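Local structure of probable sugar kinase (Clostridium perfringens, 3KZH) at residues I231-G236 with G240-T245; A280-N285 with T310-E315; N285-H290 with P296-D301. The protein is probably a carbohydrate kinase of the pfkB (ribokinase-like) family, expected to transfer phosphate to a sugar, and holds a glucopyranose in the crystal. One frame throughout, in Å; residues are numbered along the deposited sequence.

Contact 1: residues I231-G236 with G240-T245; sequences IFYNDG and GKIKAT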
ATOM      1  N   ILE A 231      -2.744  36.735   4.629  1.00 23.35           N
ATOM      2  CA  ILE A 231      -4.121  36.409   4.946  1.00 22.70           C
ATOM      3  C   ILE A 231      -4.876  37.638   5.383  1.00 22.85           C
ATOM      4  O   ILE A 231      -4.408  38.396   6.229  1.00 22.55           O
ATOM      5  CB  ILE A 231      -4.192  35.367   6.115  1.00 22.34           C
ATOM      6  CG1 ILE A 231      -3.397  34.097   5.777  1.00 22.30           C
ATOM      7  CG2 ILE A 231      -5.640  35.069   6.536  1.00 21.50           C
ATOM      8  CD1 ILE A 231      -3.917  33.243   4.662  1.00 26.31           C
ATOM      9  N   PHE A 232      -6.069  37.787   4.822  1.00 21.54           N
ATOM     10  CA  PHE A 232      -6.980  38.858   5.177  1.00 19.41           C
ATOM     11  C   PHE A 232      -8.029  38.195   6.080  1.00 18.02           C
ATOM     12  O   PHE A 232      -8.564  37.146   5.734  1.00 17.52           O
ATOM     13  CB  PHE A 232      -7.642  39.444   3.919  1.00 17.86           C
ATOM     14  CG  PHE A 232      -8.660  40.505   4.216  1.00 16.78           C
ATOM     15  CD1 PHE A 232      -8.257  41.835   4.444  1.00 15.31           C
ATOM     16  CD2 PHE A 232     -10.030  40.167   4.355  1.00 14.87           C
ATOM     17  CE1 PHE A 232      -9.197  42.817   4.815  1.00 15.05           C
ATOM     18  CE2 PHE A 232     -10.979  41.134   4.728  1.00 16.54           C
ATOM     19  CZ  PHE A 232     -10.568  42.462   4.960  1.00 17.57           C
ATOM     20  N   TYR A 233      -8.365  38.841   7.192  1.00 17.57           N
ATOM     21  CA  TYR A 233      -9.366  38.304   8.117  1.00 19.03           C
ATOM     22  C   TYR A 233     -10.437  39.317   8.502  1.00 21.59           C
ATOM     23  O   TYR A 233     -10.179  40.527   8.499  1.00 20.16           O
ATOM     24  CB  TYR A 233      -8.699  37.760   9.392  1.00 14.75           C
ATOM     25  CG  TYR A 233      -7.944  38.778  10.242  1.00 12.52           C
ATOM     26  CD1 TYR A 233      -8.596  39.513  11.262  1.00 10.12           C
ATOM     27  CD2 TYR A 233      -6.575  38.992  10.055  1.00 10.44           C
ATOM     28  CE1 TYR A 233      -7.898  40.443  12.066  1.00 10.71           C
ATOM     29  CE2 TYR A 233      -5.862  39.918  10.866  1.00 12.69           C
ATOM     30  CZ  TYR A 233      -6.538  40.643  11.859  1.00 12.50           C
ATOM     31  OH  TYR A 233      -5.881  41.619  12.583  1.00 15.63           O
ATOM     32  N   ASN A 234     -11.585  38.803   8.956  1.00 23.18           N
ATOM     33  CA  ASN A 234     -12.704  39.634   9.419  1.00 24.40           C
ATOM     34  C   ASN A 234     -13.684  38.785  10.226  1.00 25.23           C
ATOM     35  O   ASN A 234     -14.171  37.772   9.736  1.00 22.80           O
ATOM     36  CB  ASN A 234     -13.432  40.293   8.235  1.00 23.22           C
ATOM     37  CG  ASN A 234     -14.307  41.502   8.640  1.00 22.19           C
ATOM     38  OD1 ASN A 234     -14.436  41.852   9.810  1.00 17.57           O
ATOM     39  ND2 ASN A 234     -14.922  42.121   7.648  1.00 22.00           N
ATOM     40  N   ASP A 235     -13.954  39.197  11.465  1.00 28.61           N
ATOM     41  CA  ASP A 235     -14.914  38.492  12.318  1.00 32.44           C
ATOM     42  C   ASP A 235     -16.080  39.383  12.779  1.00 33.52           C
ATOM     43  O   ASP A 235     -16.895  38.983  13.622  1.00 33.55           O
ATOM     44  CB  ASP A 235     -14.220  37.811  13.519  1.00 33.44           C
ATOM     45  CG  ASP A 235     -13.522  38.789  14.463  1.00 35.94           C
ATOM     46  OD1 ASP A 235     -14.050  39.883  14.717  1.00 38.48           O
ATOM     47  OD2 ASP A 235     -12.441  38.452  14.985  1.00 36.80           O
ATOM     48  N   GLY A 236     -16.123  40.601  12.244  1.00 34.45           N
ATOM     49  CA  GLY A 236     -17.161  41.552  12.605  1.00 35.85           C
ATOM     50  C   GLY A 236     -16.675  42.579  13.602  1.00 36.18           C
ATOM     51  O   GLY A 236     -17.144  43.713  13.597  1.00 37.74           O
ATOM     52  N   GLY A 240      -8.283  42.793   9.547  1.00 21.22           N
ATOM     53  CA  GLY A 240      -6.911  43.116   9.232  1.00 19.25           C
ATOM     54  C   GLY A 240      -6.320  42.211   8.188  1.00 20.75           C
ATOM     55  O   GLY A 240      -7.026  41.403   7.585  1.00 19.41           O
ATOM     56  N   LYS A 241      -5.011  42.348   7.999  1.00 21.96           N
ATOM     57  CA  LYS A 241      -4.246  41.571   7.036  1.00 23.00           C
ATOM     58  C   LYS A 241      -2.863  41.350   7.618  1.00 22.15           C
ATOM     59  O   LYS A 241      -2.211  42.297   8.061  1.00 22.14           O
ATOM     60  CB  LYS A 241      -4.140  42.316   5.699  1.00 24.12           C
ATOM     61  CG  LYS A 241      -3.410  41.554   4.589  1.00 25.81           C
ATOM     62  CD  LYS A 241      -2.668  42.486   3.637  1.00 29.61           C
ATOM     63  CE  LYS A 241      -3.614  43.190   2.675  1.00 36.23           C
ATOM     64  NZ  LYS A 241      -2.860  44.064   1.729  1.00 41.59           N
ATOM     65  N   ILE A 242      -2.437  40.090   7.652  1.00 22.67           N
ATOM     66  CA  ILE A 242      -1.126  39.717   8.194  1.00 22.81           C
ATOM     67  C   ILE A 242      -0.361  38.919   7.146  1.00 23.90           C
ATOM     68  O   ILE A 242      -0.921  38.054   6.467  1.00 23.36           O
ATOM     69  CB  ILE A 242      -1.238  38.914   9.546  1.00 20.52           C
ATOM     70  CG1 ILE A 242      -1.916  39.766  10.631  1.00 20.93           C
ATOM     71  CG2 ILE A 242       0.140  38.552  10.070  1.00 22.14           C
ATOM     72  CD1 ILE A 242      -2.352  39.007  11.872  1.00 20.24           C
ATOM     73  N   LYS A 243       0.928  39.214   7.040  1.00 25.95           N
ATOM     74  CA  LYS A 243       1.809  38.559   6.087  1.00 29.35           C
ATOM     75  C   LYS A 243       3.116  38.241   6.789  1.00 29.61           C
ATOM     76  O   LYS A 243       3.499  38.925   7.736  1.00 29.99           O
ATOM     77  CB  LYS A 243       2.052  39.508   4.903  1.00 32.62           C
ATOM     78  CG  LYS A 243       3.027  39.048   3.837  1.00 34.91           C
ATOM     79  CD  LYS A 243       3.418  40.219   2.973  1.00 39.59           C
ATOM     80  CE  LYS A 243       4.657  39.916   2.156  1.00 43.07           C
ATOM     81  NZ  LYS A 243       5.013  41.067   1.277  1.00 47.19           N
ATOM     82  N   ALA A 244       3.763  37.163   6.357  1.00 30.28           N
ATOM     83  CA  ALA A 244       5.049  36.771   6.906  1.00 32.66           C
ATOM     84  C   ALA A 244       6.128  37.122   5.895  1.00 35.06           C
ATOM     85  O   ALA A 244       5.918  37.020   4.684  1.00 34.23           O
ATOM     86  CB  ALA A 244       5.076  35.283   7.206  1.00 29.99           C
ATOM     87  N   THR A 245       7.266  37.587   6.398  1.00 39.05           N
ATOM     88  CA  THR A 245       8.405  37.917   5.544  1.00 43.39           C
ATOM     89  C   THR A 245       9.256  36.633   5.473  1.00 46.19           C
ATOM     90  O   THR A 245       8.999  35.677   6.219  1.00 44.72           O
ATOM     91  CB  THR A 245       9.238  39.111   6.123  1.00 42.39           C
ATOM     92  OG1 THR A 245       9.821  38.746   7.379  1.00 44.99           O
ATOM     93  CG2 THR A 245       8.360  40.333   6.336  1.00 40.19           C
TER

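Contact 2: residues A280-N285 with T310-E315; sequences AMTMSN and TTWEEE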
ATOM      1  N   ALA A 280      -1.857  29.530  12.280  1.00 15.84           N
ATOM      2  CA  ALA A 280      -2.304  28.850  11.069  1.00 17.12           C
ATOM      3  C   ALA A 280      -1.439  29.177   9.848  1.00 17.17           C
ATOM      4  O   ALA A 280      -1.236  28.329   8.985  1.00 14.24           O
ATOM      5  CB  ALA A 280      -3.750  29.193  10.798  1.00 15.10           C
HETATM    6  N   MSE A 281      -0.914  30.401   9.798  1.00 17.75           N
HETATM    7  CA  MSE A 281      -0.061  30.832   8.700  1.00 20.37           C
HETATM    8  C   MSE A 281       1.316  30.203   8.812  1.00 20.48           C
HETATM    9  O   MSE A 281       1.912  29.845   7.790  1.00 15.74           O
HETATM   10  CB  MSE A 281       0.046  32.342   8.663  1.00 25.47           C
HETATM   11  CG  MSE A 281       0.002  32.908   7.257  1.00 32.46           C
HETATM   12 SE   MSE A 281       0.027  34.836   7.232  1.00 51.45          SE
HETATM   13  CE  MSE A 281      -1.028  35.171   8.739  1.00 27.61           C
ATOM     14  N   THR A 282       1.792  30.036  10.055  1.00 19.69           N
ATOM     15  CA  THR A 282       3.088  29.388  10.343  1.00 20.16           C
ATOM     16  C   THR A 282       3.033  27.926   9.864  1.00 18.67           C
ATOM     17  O   THR A 282       3.996  27.432   9.286  1.00 17.38           O
ATOM     18  CB  THR A 282       3.448  29.456  11.864  1.00 17.71           C
ATOM     19  OG1 THR A 282       3.633  30.827  12.241  1.00 16.60           O
ATOM     20  CG2 THR A 282       4.723  28.685  12.175  1.00 13.68           C
HETATM   21  N   MSE A 283       1.873  27.286  10.061  1.00 16.12           N
HETATM   22  CA  MSE A 283       1.602  25.899   9.636  1.00 16.60           C
HETATM   23  C   MSE A 283       1.579  25.818   8.113  1.00 15.53           C
HETATM   24  O   MSE A 283       2.084  24.851   7.521  1.00 10.77           O
HETATM   25  CB  MSE A 283       0.256  25.406  10.177  1.00 16.75           C
HETATM   26  CG  MSE A 283       0.231  25.200  11.659  1.00 18.04           C
HETATM   27 SE   MSE A 283      -1.301  24.182  12.284  1.00 36.21          SE
HETATM   28  CE  MSE A 283      -1.075  22.680  11.084  1.00  9.66           C
ATOM     29  N   SER A 284       0.985  26.838   7.490  1.00 12.42           N
ATOM     30  CA  SER A 284       0.905  26.916   6.037  1.00 17.34           C
ATOM     31  C   SER A 284       2.299  27.156   5.462  1.00 19.07           C
ATOM     32  O   SER A 284       2.662  26.519   4.484  1.00 18.44           O
ATOM     33  CB  SER A 284      -0.061  28.025   5.606  1.00 16.31           C
ATOM     34  OG  SER A 284      -0.230  28.039   4.201  1.00 16.96           O
ATOM     35  N   ASN A 285       3.098  27.985   6.145  1.00 20.70           N
ATOM     36  CA  ASN A 285       4.471  28.309   5.737  1.00 24.79           C
ATOM     37  C   ASN A 285       5.409  27.107   5.801  1.00 26.24           C
ATOM     38  O   ASN A 285       6.273  26.969   4.947  1.00 27.48           O
ATOM     39  CB  ASN A 285       5.069  29.450   6.584  1.00 22.97           C
ATOM     40  CG  ASN A 285       4.446  30.816   6.300  1.00 22.41           C
ATOM     41  OD1 ASN A 285       3.906  31.082   5.213  1.00 21.15           O
ATOM     42  ND2 ASN A 285       4.547  31.706   7.285  1.00 21.25           N
ATOM     43  N   THR A 310       9.590  34.297  13.424  1.00 38.15           N
ATOM     44  CA  THR A 310       9.024  35.000  12.266  1.00 37.39           C
ATOM     45  C   THR A 310       8.754  36.495  12.473  1.00 37.32           C
ATOM     46  O   THR A 310       8.255  36.920  13.518  1.00 37.93           O
ATOM     47  CB  THR A 310       7.720  34.276  11.742  1.00 36.62           C
ATOM     48  OG1 THR A 310       8.028  32.920  11.394  1.00 35.10           O
ATOM     49  CG2 THR A 310       7.146  34.948  10.489  1.00 33.49           C
ATOM     50  N   THR A 311       9.109  37.277  11.455  1.00 37.36           N
ATOM     51  CA  THR A 311       8.885  38.721  11.434  1.00 38.22           C
ATOM     52  C   THR A 311       7.616  38.931  10.602  1.00 37.70           C
ATOM     53  O   THR A 311       7.541  38.481   9.449  1.00 37.34           O
ATOM     54  CB  THR A 311      10.095  39.479  10.822  1.00 38.36           C
ATOM     55  OG1 THR A 311      11.230  39.319  11.683  1.00 37.81           O
ATOM     56  CG2 THR A 311       9.796  40.982  10.668  1.00 38.19           C
ATOM     57  N   TRP A 312       6.637  39.614  11.195  1.00 37.22           N
ATOM     58  CA  TRP A 312       5.349  39.861  10.552  1.00 37.94           C
ATOM     59  C   TRP A 312       5.069  41.291  10.093  1.00 37.93           C
ATOM     60  O   TRP A 312       5.562  42.256  10.672  1.00 38.21           O
ATOM     61  CB  TRP A 312       4.190  39.439  11.485  1.00 38.38           C
ATOM     62  CG  TRP A 312       4.277  38.044  12.092  1.00 39.67           C
ATOM     63  CD1 TRP A 312       4.820  37.713  13.300  1.00 38.91           C
ATOM     64  CD2 TRP A 312       3.806  36.816  11.516  1.00 39.65           C
ATOM     65  NE1 TRP A 312       4.728  36.358  13.515  1.00 39.38           N
ATOM     66  CE2 TRP A 312       4.108  35.778  12.440  1.00 39.80           C
ATOM     67  CE3 TRP A 312       3.157  36.481  10.310  1.00 38.68           C
ATOM     68  CZ2 TRP A 312       3.789  34.422  12.191  1.00 40.03           C
ATOM     69  CZ3 TRP A 312       2.836  35.122  10.058  1.00 38.75           C
ATOM     70  CH2 TRP A 312       3.157  34.117  10.999  1.00 38.84           C
ATOM     71  N   GLU A 313       4.279  41.399   9.026  1.00 38.41           N
ATOM     72  CA  GLU A 313       3.812  42.677   8.496  1.00 37.41           C
ATOM     73  C   GLU A 313       2.337  42.607   8.864  1.00 36.67           C
ATOM     74  O   GLU A 313       1.626  41.710   8.404  1.00 34.59           O
ATOM     75  CB  GLU A 313       3.985  42.769   6.980  1.00 38.11           C
ATOM     76  CG  GLU A 313       5.372  43.208   6.533  1.00 41.13           C
ATOM     77  CD  GLU A 313       5.523  43.258   5.024  1.00 42.82           C
ATOM     78  OE1 GLU A 313       4.568  43.669   4.328  1.00 43.73           O
ATOM     79  OE2 GLU A 313       6.608  42.885   4.533  1.00 44.14           O
ATOM     80  N   GLU A 314       1.927  43.468   9.797  1.00 36.41           N
ATOM     81  CA  GLU A 314       0.550  43.509  10.297  1.00 35.46           C
ATOM     82  C   GLU A 314      -0.137  44.827   9.990  1.00 33.69           C
ATOM     83  O   GLU A 314       0.480  45.882  10.049  1.00 32.49           O
ATOM     84  CB  GLU A 314       0.519  43.260  11.816  1.00 34.76           C
ATOM     85  CG  GLU A 314       1.116  41.938  12.267  1.00 33.88           C
ATOM     86  CD  GLU A 314       1.082  41.757  13.768  1.00 34.47           C
ATOM     87  OE1 GLU A 314      -0.023  41.718  14.340  1.00 35.29           O
ATOM     88  OE2 GLU A 314       2.160  41.622  14.379  1.00 36.24           O
ATOM     89  N   GLU A 315      -1.421  44.743   9.648  1.00 34.96           N
ATOM     90  CA  GLU A 315      -2.266  45.893   9.308  1.00 35.70           C
ATOM     91  C   GLU A 315      -3.629  45.661   9.959  1.00 36.54           C
ATOM     92  O   GLU A 315      -4.137  44.541   9.925  1.00 36.91           O
ATOM     93  CB  GLU A 315      -2.448  45.997   7.780  1.00 36.63           C
ATOM     94  CG  GLU A 315      -1.190  46.395   6.988  1.00 38.57           C
ATOM     95  CD  GLU A 315      -1.317  46.222   5.471  1.00 40.05           C
ATOM     96  OE1 GLU A 315      -2.353  46.593   4.879  1.00 39.12           O
ATOM     97  OE2 GLU A 315      -0.345  45.737   4.857  1.00 41.90           O
TER
HETATM   98  O   HOH W   1       5.545  31.809  10.720  1.00 37.52           O

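Contact 3: residues N285-H290 with P296-D301; sequences NITISH and PDMALD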
ATOM      1  N   ASN A 285       3.098  27.985   6.145  1.00 20.70           N
ATOM      2  CA  ASN A 285       4.471  28.309   5.737  1.00 24.79           C
ATOM      3  C   ASN A 285       5.409  27.107   5.801  1.00 26.24           C
ATOM      4  O   ASN A 285       6.273  26.969   4.947  1.00 27.48           O
ATOM      5  CB  ASN A 285       5.069  29.450   6.584  1.00 22.97           C
ATOM      6  CG  ASN A 285       4.446  30.816   6.300  1.00 22.41           C
ATOM      7  OD1 ASN A 285       3.906  31.082   5.213  1.00 21.15           O
ATOM      8  ND2 ASN A 285       4.547  31.706   7.285  1.00 21.25           N
ATOM      9  N   ILE A 286       5.236  26.255   6.817  1.00 27.57           N
ATOM     10  CA  ILE A 286       6.052  25.046   7.006  1.00 28.80           C
ATOM     11  C   ILE A 286       5.778  24.036   5.891  1.00 30.22           C
ATOM     12  O   ILE A 286       6.705  23.446   5.335  1.00 32.96           O
ATOM     13  CB  ILE A 286       5.784  24.378   8.397  1.00 28.25           C
ATOM     14  CG1 ILE A 286       6.246  25.296   9.531  1.00 25.69           C
ATOM     15  CG2 ILE A 286       6.566  23.084   8.537  1.00 28.42           C
ATOM     16  CD1 ILE A 286       5.844  24.842  10.922  1.00 23.95           C
ATOM     17  N   THR A 287       4.503  23.885   5.551  1.00 30.40           N
ATOM     18  CA  THR A 287       4.066  22.960   4.505  1.00 31.58           C
ATOM     19  C   THR A 287       4.474  23.452   3.112  1.00 32.48           C
ATOM     20  O   THR A 287       4.802  22.649   2.236  1.00 31.86           O
ATOM     21  CB  THR A 287       2.542  22.741   4.598  1.00 29.41           C
ATOM     22  OG1 THR A 287       2.219  22.292   5.914  1.00 28.15           O
ATOM     23  CG2 THR A 287       2.071  21.694   3.639  1.00 27.87           C
ATOM     24  N   ILE A 288       4.508  24.774   2.948  1.00 33.57           N
ATOM     25  CA  ILE A 288       4.882  25.415   1.687  1.00 36.04           C
ATOM     26  C   ILE A 288       6.395  25.321   1.402  1.00 36.12           C
ATOM     27  O   ILE A 288       6.805  25.322   0.243  1.00 33.23           O
ATOM     28  CB  ILE A 288       4.331  26.891   1.645  1.00 37.26           C
ATOM     29  CG1 ILE A 288       3.571  27.136   0.346  1.00 38.93           C
ATOM     30  CG2 ILE A 288       5.420  27.937   1.885  1.00 36.06           C
ATOM     31  CD1 ILE A 288       2.703  28.386   0.368  1.00 40.07           C
ATOM     32  N   SER A 289       7.192  25.192   2.467  1.00 38.06           N
ATOM     33  CA  SER A 289       8.652  25.095   2.378  1.00 41.39           C
ATOM     34  C   SER A 289       9.178  23.676   2.149  1.00 42.60           C
ATOM     35  O   SER A 289      10.392  23.472   2.094  1.00 43.95           O
ATOM     36  CB  SER A 289       9.298  25.669   3.643  1.00 43.06           C
ATOM     37  OG  SER A 289       9.236  24.750   4.729  1.00 44.28           O
ATOM     38  N   HIS A 290       8.269  22.704   2.079  1.00 44.02           N
ATOM     39  CA  HIS A 290       8.620  21.299   1.864  1.00 44.23           C
ATOM     40  C   HIS A 290       8.012  20.834   0.544  1.00 44.79           C
ATOM     41  O   HIS A 290       6.978  21.352   0.120  1.00 44.41           O
ATOM     42  CB  HIS A 290       8.090  20.436   3.023  1.00 45.44           C
ATOM     43  CG  HIS A 290       8.822  19.141   3.203  1.00 45.43           C
ATOM     44  ND1 HIS A 290       8.522  18.007   2.481  1.00 45.47           N
ATOM     45  CD2 HIS A 290       9.855  18.807   4.013  1.00 45.00           C
ATOM     46  CE1 HIS A 290       9.341  17.032   2.836  1.00 44.82           C
ATOM     47  NE2 HIS A 290      10.158  17.492   3.765  1.00 44.43           N
ATOM     48  N   PRO A 296       7.016  16.074   7.415  1.00 38.03           N
ATOM     49  CA  PRO A 296       7.225  14.926   8.310  1.00 37.89           C
ATOM     50  C   PRO A 296       7.528  15.251   9.769  1.00 36.05           C
ATOM     51  O   PRO A 296       7.156  14.489  10.659  1.00 35.34           O
ATOM     52  CB  PRO A 296       8.414  14.208   7.667  1.00 38.41           C
ATOM     53  CG  PRO A 296       8.255  14.510   6.233  1.00 40.02           C
ATOM     54  CD  PRO A 296       7.942  15.976   6.267  1.00 38.47           C
ATOM     55  N   ASP A 297       8.170  16.392  10.009  1.00 35.46           N
ATOM     56  CA  ASP A 297       8.542  16.779  11.365  1.00 36.67           C
ATOM     57  C   ASP A 297       7.576  17.693  12.073  1.00 34.45           C
ATOM     58  O   ASP A 297       7.768  17.982  13.255  1.00 34.26           O
ATOM     59  CB  ASP A 297       9.938  17.409  11.396  1.00 39.94           C
ATOM     60  CG  ASP A 297      11.013  16.479  10.880  1.00 43.09           C
ATOM     61  OD1 ASP A 297      10.853  15.238  10.978  1.00 44.44           O
ATOM     62  OD2 ASP A 297      12.020  17.000  10.356  1.00 46.87           O
HETATM   63  N   MSE A 298       6.524  18.120  11.378  1.00 31.76           N
HETATM   64  CA  MSE A 298       5.554  19.028  11.972  1.00 30.13           C
HETATM   65  C   MSE A 298       4.778  18.496  13.168  1.00 29.08           C
HETATM   66  O   MSE A 298       4.212  17.391  13.154  1.00 26.86           O
HETATM   67  CB  MSE A 298       4.601  19.610  10.939  1.00 31.54           C
HETATM   68  CG  MSE A 298       4.455  21.118  11.086  1.00 35.45           C
HETATM   69 SE   MSE A 298       2.662  21.702  10.932  1.00 35.55          SE
HETATM   70  CE  MSE A 298       2.663  21.939   9.023  1.00 25.64           C
ATOM     71  N   ALA A 299       4.873  19.297  14.221  1.00 26.88           N
ATOM     72  CA  ALA A 299       4.264  19.075  15.517  1.00 24.43           C
ATOM     73  C   ALA A 299       4.073  20.451  16.135  1.00 23.83           C
ATOM     74  O   ALA A 299       4.525  21.447  15.572  1.00 21.44           O
ATOM     75  CB  ALA A 299       5.200  18.233  16.390  1.00 20.23           C
ATOM     76  N   LEU A 300       3.430  20.493  17.302  1.00 24.99           N
ATOM     77  CA  LEU A 300       3.177  21.731  18.040  1.00 27.37           C
ATOM     78  C   LEU A 300       4.471  22.512  18.292  1.00 28.64           C
ATOM     79  O   LEU A 300       4.544  23.698  17.953  1.00 28.98           O
ATOM     80  CB  LEU A 300       2.447  21.440  19.369  1.00 25.06           C
ATOM     81  CG  LEU A 300       2.107  22.609  20.316  1.00 24.16           C
ATOM     82  CD1 LEU A 300       1.218  23.612  19.624  1.00 25.89           C
ATOM     83  CD2 LEU A 300       1.450  22.120  21.591  1.00 23.69           C
ATOM     84  N   ASP A 301       5.504  21.822  18.778  1.00 29.69           N
ATOM     85  CA  ASP A 301       6.803  22.445  19.064  1.00 31.44           C
ATOM     86  C   ASP A 301       7.480  23.136  17.869  1.00 28.05           C
ATOM     87  O   ASP A 301       7.956  24.256  18.024  1.00 27.69           O
ATOM     88  CB  ASP A 301       7.769  21.458  19.761  1.00 35.90           C
ATOM     89  CG  ASP A 301       7.820  20.077  19.093  1.00 41.56           C
ATOM     90  OD1 ASP A 301       7.612  19.974  17.869  1.00 44.79           O
ATOM     91  OD2 ASP A 301       8.073  19.081  19.802  1.00 45.14           O
TER

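Contact 1: residues I231-G236 with G240-T245
The ring of Tyr233 lies across Gly240. The glycine CA sits 3.9 Å from the centroid of the Tyr233 ring, 22° off its normal, which makes a CH-pi contact over the face. The backbone N of Gly240 lies above that face too, offset toward the rim. With chi1 at 62°, CG of Tyr233 stands between its own backbone N and carbonyl carbon, and the ring folds over the neighbouring strand. Gly240 has no side chain, and the ring lies directly on its backbone. Further along, CE2 of Tyr233 touches CD1 of Ile242 at 3.8 Å.

The two segments form an antiparallel beta hairpin, strand 231-234 with strand 239-244, within the large mixed sheet of the ribokinase-like fold. Ile231 with Ile242 and Tyr233 with Gly240 are hydrogen-bonded pairs. Ile231 N reaches Ile242 O at 2.9 Å, and the return bond from Ile242 N to Ile231 O is 3.0 Å. Tyr233 N donates to Gly240 O at 2.9 Å, and Gly240 N donates back to Tyr233 O. Phe232 and Lys241 form the non-hydrogen-bonded pair between them. CA of Phe232 and CA of Lys241 are 4.3 Å apart. CD1 of Phe232 comes to 3.4 Å from Gly240 O.

Phe232 faces helix 204-217, where it meets Leu207 and Ile208. Ile231, on the other face of the sheet, touches Met281 of helix 273-288. Near the turn, Asn234 OD1 accepts a bond from Gly236 N at 3.2 Å, an Asx turn.

Contact 2: residues A280-N285 with T310-E315
This is a buried Met-aromatic contact between helix 273-288 and the edge of the large sheet, where Trp312 begins strand 312-317. The partner is Met281, a selenomethionine. Its SE lies 5.3 Å from the centroid of the six-membered ring of Trp312, 77° off the ring normal, and so sits at the ring's edge. The nearest ring atom is CZ3 of Trp312, 4.0 Å from SE of Met281. The Met281 chain is extended through chi2 and bends at chi3 (-37°), which brings its CE within 4.1 Å of Trp312 CZ3.

Helix 273-288 here covers one face of the ribokinase-like sheet, and strand 312-317 is that sheet's last strand within the chain. Thr282 comes to the same ring in its plane, with OG1 3.5 Å from CH2 of Trp312. The hydrogen bond of this hydroxyl within the helix goes to Lys278 O, one turn back. A water donates to OG1 of Thr282 at 2.6 Å and to OG1 of Thr310 at 2.8 Å, joining helix and loop. CG2 of Thr310 lies over the centre of one face of the indole. Lys278 makes a cation-pi contact with Trp312.

Contact 3: residues N285-H290 with P296-D301
The C-terminal end of helix 273-288 meets the loop leading into helix 300-308, a connection between successive helices of the ribokinase-like fold. Met298, a selenomethionine, carries the inner half of the contact. Its chain is bent at chi2 and chi3 and lies against Ile286 and Thr287. CG of Met298 packs on CG2 of Ile286 at 3.8 Å and is also close to CD1 of Ile286. The Met298 methyl turns back toward the helix. CE of Met298 lies 4.0 Å from CB of Ile286. CE of Met298 also comes to 3.2 Å from OG1 of Thr287, the two side chains crossing at about a right angle.

The hydroxyl of Thr287 has its polar partners elsewhere: it is hydrogen-bonded to Met283 O in its own helix and to Ser258 OG. The loop backbone is tied down by Arg54, whose NH1 bonds to the carbonyl oxygens of Pro296 and Met298.

Where the helix ends, Ser289 OG donates to Ile286 O at 2.9 Å. The bond comes from 31° out of the carbonyl plane. The backbone bonds of this last turn are weak.

The outer half of the contact is formed by His290 and Pro296, whose side chains approach from opposite directions. His290 ND1 is hydrogen-bonded to Glu292 N. CD of Pro296 rests over one face of the imidazole, 3.9 Å from the His290 ring centroid and 23° off its normal, closest to NE2 at 3.7 Å.

Contact 1 is held by backbone hydrogen bonds within the sheet, whereas contacts 2 and 3 have no direct hydrogen bond between their segments. Contact 2 adds a water bridge to its packing, while contact 3 has packing and a CH-pi contact. Contacts 1 and 2 adjoin: strands 239-244 and 312-317 are neighbours, with Lys243 O near Glu313 N and Lys241 O near Glu315 N as probable hydrogen bonds. Contacts 2 and 3 both use helix 273-288 and share Asn285, and each places a selenomethionine at the interface. All three are largely buried, but contact 3 reaches the surface at Pro296. Asn285 also packs on Ala244, bringing contact 3's helix against the hairpin strand of contact 1.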